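PDB 4YCS: uncharacterized protein from Peptoclostridium difficile 630, which is of unknown function but, as a putative lipoprotein fragment related to PnrA-like substrate-binding proteins of ABC transporters, probably forms part of a ligand-binding lobe. Local coordinates for residues Y97-Q102 and I106-Y111; L68-G73 and G121-K126; S52-S57 and A77-M82; I60-N65 and P88-A93. All blocks are in the same frame, centred on the assembly; numbering follows the deposited sequence.

Contact 1: residues Y97-Q102 and I106-Y111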
loop_
_atom_site.group_PDB
_atom_site.type_symbol
_atom_site.label_atom_id
_atom_site.label_comp_id
_atom_site.label_asym_id
_atom_site.label_seq_id
_atom_site.Cartn_x
_atom_site.Cartn_y
_atom_site.Cartn_z
ATOM N N TYR A 97 1.755 -10.223 -2.421
ATOM C CA TYR A 97 1.850 -10.501 -3.863
ATOM C C TYR A 97 3.237 -10.153 -4.416
ATOM O O TYR A 97 3.809 -9.084 -4.128
ATOM C CB TYR A 97 0.753 -9.771 -4.658
ATOM C CG TYR A 97 0.751 -10.171 -6.104
ATOM C CD1 TYR A 97 1.510 -9.482 -7.041
ATOM C CD2 TYR A 97 0.021 -11.273 -6.530
ATOM C CE1 TYR A 97 1.524 -9.871 -8.366
ATOM C CE2 TYR A 97 0.024 -11.665 -7.856
ATOM C CZ TYR A 97 0.781 -10.970 -8.755
ATOM O OH TYR A 97 0.775 -11.360 -10.045
ATOM N N GLU A 98 3.762 -11.048 -5.237
ATOM C CA GLU A 98 5.030 -10.839 -5.908
ATOM C C GLU A 98 4.795 -10.965 -7.397
ATOM O O GLU A 98 4.217 -11.939 -7.841
ATOM C CB GLU A 98 6.074 -11.850 -5.426
ATOM C CG GLU A 98 6.841 -11.369 -4.196
ATOM C CD GLU A 98 7.775 -12.419 -3.608
ATOM O OE1 GLU A 98 8.669 -12.925 -4.323
ATOM O OE2 GLU A 98 7.621 -12.734 -2.412
ATOM N N TYR A 99 5.230 -9.966 -8.163
ATOM C CA TYR A 99 5.119 -9.988 -9.631
ATOM C C TYR A 99 6.253 -10.812 -10.235
ATOM O O TYR A 99 7.368 -10.822 -9.701
ATOM C CB TYR A 99 5.216 -8.575 -10.192
ATOM C CG TYR A 99 4.057 -7.689 -9.839
ATOM C CD1 TYR A 99 4.052 -6.945 -8.669
ATOM C CD2 TYR A 99 2.972 -7.596 -10.678
ATOM C CE1 TYR A 99 2.975 -6.144 -8.342
ATOM C CE2 TYR A 99 1.898 -6.799 -10.362
ATOM C CZ TYR A 99 1.907 -6.062 -9.196
ATOM O OH TYR A 99 0.828 -5.280 -8.913
ATOM N N ASP A 100 5.992 -11.489 -11.351
ATOM C CA ASP A 100 7.058 -12.264 -12.015
ATOM C C ASP A 100 8.092 -11.312 -12.565
ATOM O O ASP A 100 9.293 -11.517 -12.392
ATOM C CB ASP A 100 6.509 -13.125 -13.144
ATOM C CG ASP A 100 5.648 -14.248 -12.636
ATOM O OD1 ASP A 100 6.106 -15.006 -11.755
ATOM O OD2 ASP A 100 4.510 -14.372 -13.111
ATOM N N LYS A 101 7.597 -10.264 -13.213
ATOM C CA LYS A 101 8.428 -9.178 -13.696
ATOM C C LYS A 101 8.073 -7.901 -12.889
ATOM O O LYS A 101 7.186 -7.130 -13.262
ATOM C CB LYS A 101 8.275 -9.009 -15.221
ATOM C CG LYS A 101 6.846 -9.085 -15.758
ATOM C CD LYS A 101 6.795 -9.203 -17.278
ATOM C CE LYS A 101 6.699 -10.656 -17.731
ATOM N NZ LYS A 101 6.529 -10.761 -19.205
ATOM N N GLN A 102 8.792 -7.715 -11.782
ATOM C CA GLN A 102 8.549 -6.628 -10.811
ATOM C C GLN A 102 8.667 -5.201 -11.373
ATOM O O GLN A 102 9.742 -4.775 -11.762
ATOM C CB GLN A 102 9.491 -6.762 -9.594
ATOM C CG GLN A 102 9.044 -5.963 -8.358
ATOM C CD GLN A 102 7.814 -6.546 -7.660
ATOM O OE1 GLN A 102 7.509 -7.716 -7.798
ATOM N NE2 GLN A 102 7.119 -5.725 -6.897
ATOM N N ILE A 106 7.186 -0.495 -7.751
ATOM C CA ILE A 106 6.350 -1.291 -6.864
ATOM C C ILE A 106 7.201 -2.228 -6.035
ATOM O O ILE A 106 7.905 -3.068 -6.575
ATOM C CB ILE A 106 5.252 -2.099 -7.592
ATOM C CG1 ILE A 106 4.336 -1.184 -8.403
ATOM C CG2 ILE A 106 4.462 -2.905 -6.591
ATOM C CD1 ILE A 106 3.155 -1.878 -9.093
ATOM N N THR A 107 7.108 -2.090 -4.707
ATOM C CA THR A 107 7.802 -2.978 -3.754
ATOM C C THR A 107 6.797 -3.959 -3.235
ATOM O O THR A 107 5.714 -3.569 -2.792
ATOM C CB THR A 107 8.379 -2.192 -2.565
ATOM O OG1 THR A 107 9.259 -1.190 -3.050
ATOM C CG2 THR A 107 9.148 -3.089 -1.630
ATOM N N SER A 108 7.153 -5.243 -3.279
ATOM C CA SER A 108 6.320 -6.299 -2.802
ATOM C C SER A 108 6.704 -6.650 -1.361
ATOM O O SER A 108 7.856 -6.679 -1.018
ATOM C CB SER A 108 6.478 -7.555 -3.692
ATOM O OG SER A 108 5.735 -7.464 -4.891
ATOM N N ILE A 109 5.718 -6.932 -0.533
ATOM C CA ILE A 109 5.933 -7.307 0.861
ATOM C C ILE A 109 5.121 -8.570 1.157
ATOM O O ILE A 109 3.920 -8.617 0.952
ATOM C CB ILE A 109 5.406 -6.228 1.841
ATOM C CG1 ILE A 109 5.976 -4.823 1.550
ATOM C CG2 ILE A 109 5.661 -6.659 3.281
ATOM C CD1 ILE A 109 7.467 -4.750 1.669
ATOM N N SER A 110 5.766 -9.574 1.689
ATOM C CA SER A 110 5.060 -10.814 2.013
ATOM C C SER A 110 4.057 -10.676 3.186
ATOM O O SER A 110 4.111 -9.725 3.961
ATOM C CB SER A 110 6.074 -11.848 2.381
ATOM O OG SER A 110 6.777 -11.399 3.499
ATOM N N TYR A 111 3.160 -11.642 3.319
ATOM C CA TYR A 111 2.251 -11.742 4.477
ATOM C C TYR A 111 3.047 -11.792 5.797
ATOM O O TYR A 111 2.595 -11.255 6.805
ATOM C CB TYR A 111 1.349 -12.988 4.330
ATOM C CG TYR A 111 0.528 -13.363 5.554
ATOM C CD1 TYR A 111 -0.724 -12.780 5.791
ATOM C CD2 TYR A 111 0.996 -14.318 6.466
ATOM C CE1 TYR A 111 -1.479 -13.136 6.902
ATOM C CE2 TYR A 111 0.248 -14.674 7.580
ATOM C CZ TYR A 111 -0.987 -14.079 7.789
ATOM O OH TYR A 111 -1.730 -14.426 8.890
#
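The hydroxyl of Ser-108 sits at the middle of this contact, reaching from strand 106-109 to the loop that leads into it. Its OG donates to the backbone O of Tyr-97 at 2.6 Å, in the carbonyl plane and on a lone pair. It also accepts from Gln-102 NE2 at 3.0 Å, in a bent bond (141°), with OG tilted out of the amide plane. A serine suits the place, being short enough to lie under the loop and able to give and take a bond with one atom.

Gln-102 has CG anti to its backbone N (chi1 -162°) and then bends at chi2, folding its amide back toward the strand. The second hydrogen of NE2 goes to Ile-106 O at 2.8 Å; this bond is nearly straight (178°) and lies in the amide plane, although it meets the carbonyl from above. At the other end of the same amide, OE1 receives Tyr-99 N at 3.2 Å, so the OE1 end braces the loop on itself, while the NE2 end fastens it to the strand.

On the apolar side of the contact, Tyr-99 and Ile-106 cross at about a right angle, CE1 touching CG2 at 4.0 Å. One face of the Tyr-99 ring receives the edge of Tyr-97, whose CE1 lies 3.5 Å above its centre, while its buried OH bonds to Ala-77 O of helix 77-84. The whole is a helix-free connection between neighbouring parallel strands 91-95 and 106-109, closing the edge of a Rossmann-like sheet such as is found in type I periplasmic binding proteins.

Contact 2: residues L68-G73 and G121-K126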
loop_
_atom_site.group_PDB
_atom_site.type_symbol
_atom_site.label_atom_id
_atom_site.label_comp_id
_atom_site.label_asym_id
_atom_site.label_seq_id
_atom_site.Cartn_x
_atom_site.Cartn_y
_atom_site.Cartn_z
ATOM N N LEU A 68 3.890 7.554 -0.662
ATOM C CA LEU A 68 3.770 6.096 -0.824
ATOM C C LEU A 68 2.333 5.687 -0.773
ATOM O O LEU A 68 1.576 6.151 0.082
ATOM C CB LEU A 68 4.568 5.377 0.288
ATOM C CG LEU A 68 4.552 3.852 0.318
ATOM C CD1 LEU A 68 5.184 3.270 -0.928
ATOM C CD2 LEU A 68 5.266 3.298 1.561
ATOM N N ILE A 69 1.960 4.801 -1.669
ATOM C CA ILE A 69 0.620 4.235 -1.752
ATOM C C ILE A 69 0.753 2.727 -1.535
ATOM O O ILE A 69 1.483 2.035 -2.287
ATOM C CB ILE A 69 -0.046 4.505 -3.102
ATOM C CG1 ILE A 69 -0.236 6.002 -3.286
ATOM C CG2 ILE A 69 -1.423 3.807 -3.202
ATOM C CD1 ILE A 69 -0.482 6.452 -4.704
ATOM N N ILE A 70 0.123 2.229 -0.488
ATOM C CA ILE A 70 0.209 0.812 -0.105
ATOM C C ILE A 70 -1.131 0.086 -0.366
ATOM O O ILE A 70 -2.162 0.444 0.179
ATOM C CB ILE A 70 0.564 0.633 1.357
ATOM C CG1 ILE A 70 1.804 1.468 1.724
ATOM C CG2 ILE A 70 0.790 -0.875 1.602
ATOM C CD1 ILE A 70 2.210 1.455 3.174
ATOM N N ALA A 71 -1.089 -0.928 -1.215
ATOM C CA ALA A 71 -2.237 -1.756 -1.544
ATOM C C ALA A 71 -2.123 -3.093 -0.765
ATOM O O ALA A 71 -1.096 -3.759 -0.813
ATOM C CB ALA A 71 -2.252 -2.038 -3.017
ATOM N N VAL A 72 -3.179 -3.451 -0.040
ATOM C CA VAL A 72 -3.176 -4.640 0.794
ATOM C C VAL A 72 -4.022 -5.773 0.189
ATOM O O VAL A 72 -5.258 -5.778 0.265
ATOM C CB VAL A 72 -3.703 -4.302 2.176
ATOM C CG1 VAL A 72 -3.578 -5.506 3.105
ATOM C CG2 VAL A 72 -2.938 -3.104 2.733
ATOM N N GLY A 73 -3.339 -6.747 -0.405
ATOM C CA GLY A 73 -4.023 -7.952 -0.923
ATOM C C GLY A 73 -3.711 -8.225 -2.378
ATOM O O GLY A 73 -3.477 -7.310 -3.141
ATOM N N GLY A 121 9.308 -0.665 9.114
ATOM C CA GLY A 121 10.680 -0.351 8.834
ATOM C C GLY A 121 10.820 0.114 7.405
ATOM O O GLY A 121 11.502 1.095 7.112
ATOM N N LEU A 122 10.154 -0.613 6.520
ATOM C CA LEU A 122 10.224 -0.279 5.087
ATOM C C LEU A 122 9.679 1.118 4.844
ATOM O O LEU A 122 10.234 1.873 4.077
ATOM C CB LEU A 122 9.442 -1.287 4.282
ATOM C CG LEU A 122 9.536 -1.008 2.807
ATOM C CD1 LEU A 122 10.621 -1.845 2.163
ATOM C CD2 LEU A 122 8.196 -1.242 2.174
ATOM N N ILE A 123 8.591 1.462 5.529
ATOM C CA ILE A 123 7.945 2.740 5.346
ATOM C C ILE A 123 8.949 3.801 5.825
ATOM O O ILE A 123 9.175 4.820 5.161
ATOM C CB ILE A 123 6.591 2.780 6.114
ATOM C CG1 ILE A 123 5.587 1.749 5.504
ATOM C CG2 ILE A 123 6.004 4.166 6.064
ATOM C CD1 ILE A 123 4.345 1.394 6.309
ATOM N N ALA A 124 9.545 3.573 6.992
ATOM C CA ALA A 124 10.533 4.508 7.544
ATOM C C ALA A 124 11.708 4.745 6.611
ATOM O O ALA A 124 12.154 5.871 6.412
ATOM C CB ALA A 124 11.042 3.998 8.874
ATOM N N GLY A 125 12.225 3.671 6.048
ATOM C CA GLY A 125 13.350 3.774 5.136
ATOM C C GLY A 125 12.954 4.499 3.879
ATOM O O GLY A 125 13.712 5.307 3.379
ATOM N N LYS A 126 11.772 4.218 3.347
ATOM C CA LYS A 126 11.311 4.958 2.143
ATOM C C LYS A 126 11.074 6.445 2.382
ATOM O O LYS A 126 11.260 7.235 1.484
ATOM C CB LYS A 126 10.030 4.349 1.559
ATOM C CG LYS A 126 10.292 2.966 0.974
ATOM C CD LYS A 126 9.154 2.459 0.141
ATOM C CE LYS A 126 9.533 2.440 -1.324
ATOM N NZ LYS A 126 10.424 1.285 -1.615
#
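Strand 68-72 and helix 121-126 run nearly antiparallel, their axes 11.0 Å apart at closest approach and their directions 159° from each other, with the CA atoms of Leu-68 and Ile-123 coming nearest. Alternation along the strand sends Leu-68 and Ile-70 to this helix, whereas Ile-69 between them packs on Phe-92 on the other face of the sheet.

Ile-70 and Ile-123 meet through the ends of their longer branches: CD1 touches CD1 at 3.8 Å, tip to tip, and the two chains cross at about a right angle. Leu-68 holds its CG anti to the backbone N (chi1 179°), which extends the fork toward the helix and divides its methyls between two partners one turn apart. CD2 rests against Ile-123 CG1 at 4.2 Å; CD1 reaches Lys-126 CD, also at 4.2 Å. Lysine fits this border because its methylenes can lie on the leucine while the chain, bent at chi3 and chi4, carries NZ on to a hydrogen bond with Thr-107 OG1 on the edge strand.

Ile-123 also touches Ala-35 of helix 22-38, so the two helices of this face share its side chain. No hydrogen bond joins the segments. With saturated carbon against saturated carbon, the contact rests on dispersion and on the exclusion of water, and its specificity comes from the fit of branched shapes rather than from directed bonds.

Contact 3: residues S52-S57 and A77-M82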
loop_
_atom_site.group_PDB
_atom_site.type_symbol
_atom_site.label_atom_id
_atom_site.label_comp_id
_atom_site.label_asym_id
_atom_site.label_seq_id
_atom_site.Cartn_x
_atom_site.Cartn_y
_atom_site.Cartn_z
ATOM N N SER A 52 -13.979 -3.776 -8.991
ATOM C CA SER A 52 -14.112 -3.030 -10.239
ATOM C C SER A 52 -13.667 -1.563 -10.145
ATOM O O SER A 52 -13.383 -0.960 -11.158
ATOM C CB SER A 52 -15.567 -3.055 -10.710
ATOM O OG SER A 52 -16.328 -2.127 -9.953
ATOM N N THR A 53 -13.648 -0.994 -8.942
ATOM C CA THR A 53 -13.306 0.416 -8.760
ATOM C C THR A 53 -11.848 0.622 -8.282
ATOM O O THR A 53 -11.425 1.765 -8.086
ATOM C CB THR A 53 -14.250 1.076 -7.732
ATOM O OG1 THR A 53 -13.982 0.551 -6.422
ATOM C CG2 THR A 53 -15.730 0.828 -8.111
ATOM N N PHE A 54 -11.119 -0.483 -8.090
ATOM C CA PHE A 54 -9.759 -0.482 -7.563
ATOM C C PHE A 54 -8.816 0.405 -8.386
ATOM O O PHE A 54 -8.139 1.225 -7.813
ATOM C CB PHE A 54 -9.179 -1.905 -7.438
ATOM C CG PHE A 54 -9.749 -2.742 -6.283
ATOM C CD1 PHE A 54 -10.650 -2.230 -5.369
ATOM C CD2 PHE A 54 -9.326 -4.047 -6.111
ATOM C CE1 PHE A 54 -11.140 -3.012 -4.336
ATOM C CE2 PHE A 54 -9.812 -4.827 -5.080
ATOM C CZ PHE A 54 -10.727 -4.311 -4.198
ATOM N N SER A 55 -8.797 0.261 -9.712
ATOM C CA SER A 55 -7.890 1.038 -10.542
ATOM C C SER A 55 -8.235 2.550 -10.483
ATOM O O SER A 55 -7.341 3.400 -10.367
ATOM C CB SER A 55 -7.872 0.520 -11.981
ATOM O OG SER A 55 -9.051 0.924 -12.632
ATOM N N ASN A 56 -9.524 2.874 -10.473
ATOM C CA ASN A 56 -9.927 4.265 -10.356
ATOM C C ASN A 56 -9.452 4.885 -9.021
ATOM O O ASN A 56 -8.978 6.015 -8.963
ATOM C CB ASN A 56 -11.439 4.411 -10.463
ATOM C CG ASN A 56 -11.880 5.854 -10.425
ATOM O OD1 ASN A 56 -11.554 6.634 -11.311
ATOM N ND2 ASN A 56 -12.610 6.222 -9.383
ATOM N N SER A 57 -9.647 4.143 -7.957
ATOM C CA SER A 57 -9.284 4.596 -6.626
ATOM C C SER A 57 -7.771 4.823 -6.475
ATOM O O SER A 57 -7.359 5.779 -5.795
ATOM C CB SER A 57 -9.828 3.618 -5.595
ATOM O OG SER A 57 -11.258 3.790 -5.471
ATOM N N ALA A 77 -3.259 -6.671 -7.466
ATOM C CA ALA A 77 -2.137 -6.943 -8.376
ATOM C C ALA A 77 -2.319 -6.286 -9.733
ATOM O O ALA A 77 -1.510 -5.434 -10.139
ATOM C CB ALA A 77 -1.922 -8.451 -8.523
ATOM N N LYS A 78 -3.399 -6.639 -10.413
ATOM C CA LYS A 78 -3.637 -6.146 -11.779
ATOM C C LYS A 78 -3.962 -4.632 -11.872
ATOM O O LYS A 78 -3.377 -3.947 -12.693
ATOM C CB LYS A 78 -4.696 -6.992 -12.514
ATOM C CG LYS A 78 -4.207 -8.372 -12.962
ATOM C CD LYS A 78 -3.242 -8.336 -14.157
ATOM C CE LYS A 78 -2.756 -9.733 -14.553
ATOM N NZ LYS A 78 -1.840 -10.337 -13.541
ATOM N N PRO A 79 -4.900 -4.119 -11.049
ATOM C CA PRO A 79 -5.191 -2.683 -11.138
ATOM C C PRO A 79 -4.023 -1.800 -10.717
ATOM O O PRO A 79 -3.884 -0.713 -11.244
ATOM C CB PRO A 79 -6.389 -2.490 -10.214
ATOM C CG PRO A 79 -6.396 -3.689 -9.353
ATOM C CD PRO A 79 -5.845 -4.811 -10.167
ATOM N N LEU A 80 -3.173 -2.289 -9.825
ATOM C CA LEU A 80 -1.991 -1.534 -9.389
ATOM C C LEU A 80 -0.918 -1.485 -10.454
ATOM O O LEU A 80 -0.298 -0.442 -10.665
ATOM C CB LEU A 80 -1.409 -2.112 -8.107
ATOM C CG LEU A 80 -0.186 -1.398 -7.516
ATOM C CD1 LEU A 80 -0.640 -0.090 -6.860
ATOM C CD2 LEU A 80 0.535 -2.306 -6.515
ATOM N N GLU A 81 -0.662 -2.602 -11.112
ATOM C CA GLU A 81 0.313 -2.629 -12.202
ATOM C C GLU A 81 -0.077 -1.666 -13.328
ATOM O O GLU A 81 0.754 -0.905 -13.828
ATOM C CB GLU A 81 0.449 -4.034 -12.749
ATOM C CG GLU A 81 1.497 -4.135 -13.845
ATOM C CD GLU A 81 1.862 -5.563 -14.227
ATOM O OE1 GLU A 81 1.058 -6.504 -13.971
ATOM O OE2 GLU A 81 2.971 -5.728 -14.794
HETATM N N MSE A 82 -1.345 -1.700 -13.711
HETATM C CA MSE A 82 -1.911 -0.777 -14.711
HETATM C C MSE A 82 -1.692 0.692 -14.369
HETATM O O MSE A 82 -1.304 1.485 -15.234
HETATM C CB MSE A 82 -3.419 -1.051 -14.808
HETATM C CG MSE A 82 -4.117 -0.316 -15.962
HETATM SE SE MSE A 82 -6.101 -0.399 -15.784
HETATM C CE MSE A 82 -6.375 1.547 -15.535
#
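Pro-79 meets Phe-54 and Ser-55 where two helices of an alpha/beta fold lie side by side on one face of its parallel sheet. Helix 54-62 belongs to the beta-alpha-beta crossover from strand 41-48 to strand 68-72, helix 77-84 to the next one, from 68-72 to 91-95.

Helix 77-84 begins at Ala-77, whose backbone O accepts from Tyr-99 OH. Two residues on comes Pro-79. In the first turn of a helix a backbone N has no carbonyl of the preceding turn to bond, so proline costs no hydrogen bond here and offers a compact apolar ring. That ring wedges against the start of the other helix. CG touches Phe-54 CB at 3.8 Å and lies near the plane of the phenyl ring, at its edge, while the phenyl ring of Phe-54 leads away from the proline to meet Phe-76. CB of Pro-79 packs on Ser-55, 3.7 Å from its N and 3.8 Å from its CB. The CA atoms of Ser-55 and Pro-79 lie 4.6 Å apart, a close approach that the small serine side chain allows.

Leu-80 turns from this interface into the core, against Phe-92 and Ile-94. One turn after Pro-79 comes Met-82, present as selenomethionine, long and flexible enough to reach across from the exposed side of the helix. Its CG is anti to the backbone N (chi1 -171°), and a bend at chi3 brings the terminal methyl over Ser-55, CE lying 4.0 Å from both CB and OG.

Contact 4: residues I60-N65 and P88-A93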
loop_
_atom_site.group_PDB
_atom_site.type_symbol
_atom_site.label_atom_id
_atom_site.label_comp_id
_atom_site.label_asym_id
_atom_site.label_seq_id
_atom_site.Cartn_x
_atom_site.Cartn_y
_atom_site.Cartn_z
ATOM N N ILE A 60 -6.861 8.018 -8.377
ATOM C CA ILE A 60 -7.133 9.185 -7.554
ATOM C C ILE A 60 -6.023 9.429 -6.539
ATOM O O ILE A 60 -5.627 10.576 -6.343
ATOM C CB ILE A 60 -8.484 9.053 -6.832
ATOM C CG1 ILE A 60 -9.671 9.154 -7.840
ATOM C CG2 ILE A 60 -8.607 10.118 -5.760
ATOM C CD1 ILE A 60 -10.997 8.642 -7.250
ATOM N N LEU A 61 -5.537 8.386 -5.859
ATOM C CA LEU A 61 -4.451 8.524 -4.870
ATOM C C LEU A 61 -3.172 9.038 -5.503
ATOM O O LEU A 61 -2.420 9.807 -4.861
ATOM C CB LEU A 61 -4.194 7.200 -4.128
ATOM C CG LEU A 61 -5.342 6.634 -3.278
ATOM C CD1 LEU A 61 -4.956 5.322 -2.645
ATOM C CD2 LEU A 61 -5.799 7.613 -2.222
ATOM N N CYS A 62 -2.927 8.663 -6.768
ATOM C CA CYS A 62 -1.759 9.160 -7.510
ATOM C C CYS A 62 -1.843 10.650 -7.820
ATOM O O CYS A 62 -0.841 11.266 -8.161
ATOM C CB CYS A 62 -1.591 8.374 -8.799
ATOM S SG CYS A 62 -1.147 6.665 -8.563
ATOM N N ASN A 63 -3.028 11.231 -7.653
ATOM C CA ASN A 63 -3.240 12.690 -7.820
ATOM C C ASN A 63 -3.524 13.399 -6.517
ATOM O O ASN A 63 -3.957 14.514 -6.546
ATOM C CB ASN A 63 -4.386 12.918 -8.829
ATOM C CG ASN A 63 -3.943 12.572 -10.237
ATOM O OD1 ASN A 63 -3.232 13.345 -10.865
ATOM N ND2 ASN A 63 -4.292 11.400 -10.691
ATOM N N ASP A 64 -3.235 12.757 -5.378
ATOM C CA ASP A 64 -3.448 13.355 -4.044
ATOM C C ASP A 64 -2.148 13.564 -3.233
ATOM O O ASP A 64 -2.211 13.669 -2.040
ATOM C CB ASP A 64 -4.337 12.432 -3.198
ATOM C CG ASP A 64 -5.801 12.520 -3.550
ATOM O OD1 ASP A 64 -6.194 13.536 -4.132
ATOM O OD2 ASP A 64 -6.546 11.581 -3.177
ATOM N N ASN A 65 -0.995 13.564 -3.883
ATOM C CA ASN A 65 0.265 13.913 -3.275
ATOM C C ASN A 65 0.656 12.987 -2.089
ATOM O O ASN A 65 0.938 13.453 -0.983
ATOM C CB ASN A 65 0.249 15.409 -2.876
ATOM C CG ASN A 65 1.669 15.984 -2.676
ATOM O OD1 ASN A 65 2.587 15.743 -3.463
ATOM N ND2 ASN A 65 1.853 16.712 -1.587
ATOM N N PRO A 88 5.120 7.035 -13.260
ATOM C CA PRO A 88 6.405 6.383 -13.034
ATOM C C PRO A 88 7.184 6.801 -11.809
ATOM O O PRO A 88 7.936 5.983 -11.310
ATOM C CB PRO A 88 7.214 6.752 -14.292
ATOM C CG PRO A 88 6.212 7.116 -15.320
ATOM C CD PRO A 88 5.058 7.683 -14.586
ATOM N N LYS A 89 7.057 8.061 -11.365
ATOM C CA LYS A 89 7.728 8.551 -10.146
ATOM C C LYS A 89 6.938 8.212 -8.857
ATOM O O LYS A 89 7.413 8.440 -7.762
ATOM C CB LYS A 89 7.985 10.076 -10.182
ATOM C CG LYS A 89 9.298 10.517 -10.793
ATOM C CD LYS A 89 10.505 10.052 -10.007
ATOM C CE LYS A 89 11.221 11.195 -9.333
ATOM N NZ LYS A 89 12.628 10.813 -9.046
ATOM N N GLN A 90 5.724 7.703 -8.983
ATOM C CA GLN A 90 4.927 7.388 -7.780
ATOM C C GLN A 90 5.428 6.066 -7.192
ATOM O O GLN A 90 5.582 5.078 -7.913
ATOM C CB GLN A 90 3.475 7.252 -8.098
ATOM C CG GLN A 90 2.592 6.852 -6.912
ATOM C CD GLN A 90 2.582 7.873 -5.813
ATOM O OE1 GLN A 90 2.296 9.055 -6.014
ATOM N NE2 GLN A 90 2.918 7.427 -4.624
ATOM N N GLN A 91 5.708 6.070 -5.894
ATOM C CA GLN A 91 6.129 4.859 -5.205
ATOM C C GLN A 91 4.936 4.136 -4.690
ATOM O O GLN A 91 4.087 4.711 -4.013
ATOM C CB GLN A 91 7.101 5.155 -4.030
ATOM C CG GLN A 91 8.399 5.812 -4.453
ATOM C CD GLN A 91 9.151 4.950 -5.452
ATOM O OE1 GLN A 91 9.420 3.766 -5.188
ATOM N NE2 GLN A 91 9.477 5.529 -6.621
ATOM N N PHE A 92 4.911 2.833 -4.957
ATOM C CA PHE A 92 3.868 1.963 -4.477
ATOM C C PHE A 92 4.430 0.729 -3.748
ATOM O O PHE A 92 5.587 0.354 -3.940
ATOM C CB PHE A 92 3.095 1.418 -5.613
ATOM C CG PHE A 92 2.503 2.414 -6.533
ATOM C CD1 PHE A 92 1.179 2.811 -6.367
ATOM C CD2 PHE A 92 3.190 2.842 -7.658
ATOM C CE1 PHE A 92 0.582 3.646 -7.279
ATOM C CE2 PHE A 92 2.570 3.679 -8.584
ATOM C CZ PHE A 92 1.261 4.075 -8.379
ATOM N N ALA A 93 3.582 0.121 -2.920
ATOM C CA ALA A 93 3.879 -1.143 -2.227
ATOM C C ALA A 93 2.651 -2.014 -2.307
ATOM O O ALA A 93 1.535 -1.499 -2.292
ATOM C CB ALA A 93 4.281 -0.928 -0.784
HETATM O O HOH W 1 0.162 10.496 -4.946
HETATM O O HOH W 2 1.632 10.191 -8.371
#
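A sulfur-aromatic contact joins the C-terminal end of helix 54-62 to strand 91-95, with Cys-62 SG beside the ring of Phe-92. The sulfur lies at the edge, 75° off the ring normal and 4.7 Å from the centroid; its closest atom is CZ at 3.5 Å. Such an approach sets the polarisable sulfur against the slightly positive rim hydrogens. Cysteine is small enough to fit here, and its SG points to the ring because it stands anti to the carbonyl carbon (chi1 -67°).

Gln-90 lays its CG over one face of the same ring, 3.4 Å above the plane and toward the rim, and also touches Cys-62 SG at 4.1 Å. Beyond the methylenes the bent chain carries the amide to polar partners: NE2 donates to Gln-91 O at 3.0 Å and to Tyr-66 O. Two waters bridge OE1 to backbone carbonyls at this turn: one donates to Cys-62 O and to OE1, the other connects OE1 with Leu-61 O, which also accepts from Asp-64 N. On the inner side Phe-92 packs on Ile-69 of strand 68-72 and on Leu-80 and Ala-84 of helix 77-84, while Cys-62 also reaches Val-83.

Contact 2 is the buried one, a purely apolar seam between the central strand 68-72 and the helix covering one face of the sheet. Contacts 3 and 4 belong to the other face: both use helix 54-62, at its first turn and its last, and Leu-80 against Phe-92 joins them. Both are partly buried; contact 3 is apolar packing between two helices, while contact 4 adds water bridges to its sulfur-aromatic core. Contact 1, at the sheet's edge, relies chiefly on hydrogen bonds. Strand pairing ties contact 4 to contact 2 through Ala-93 and to contact 1 through Phe-92 and Thr-107, so the sheet is the frame common to contacts 1, 2 and 4.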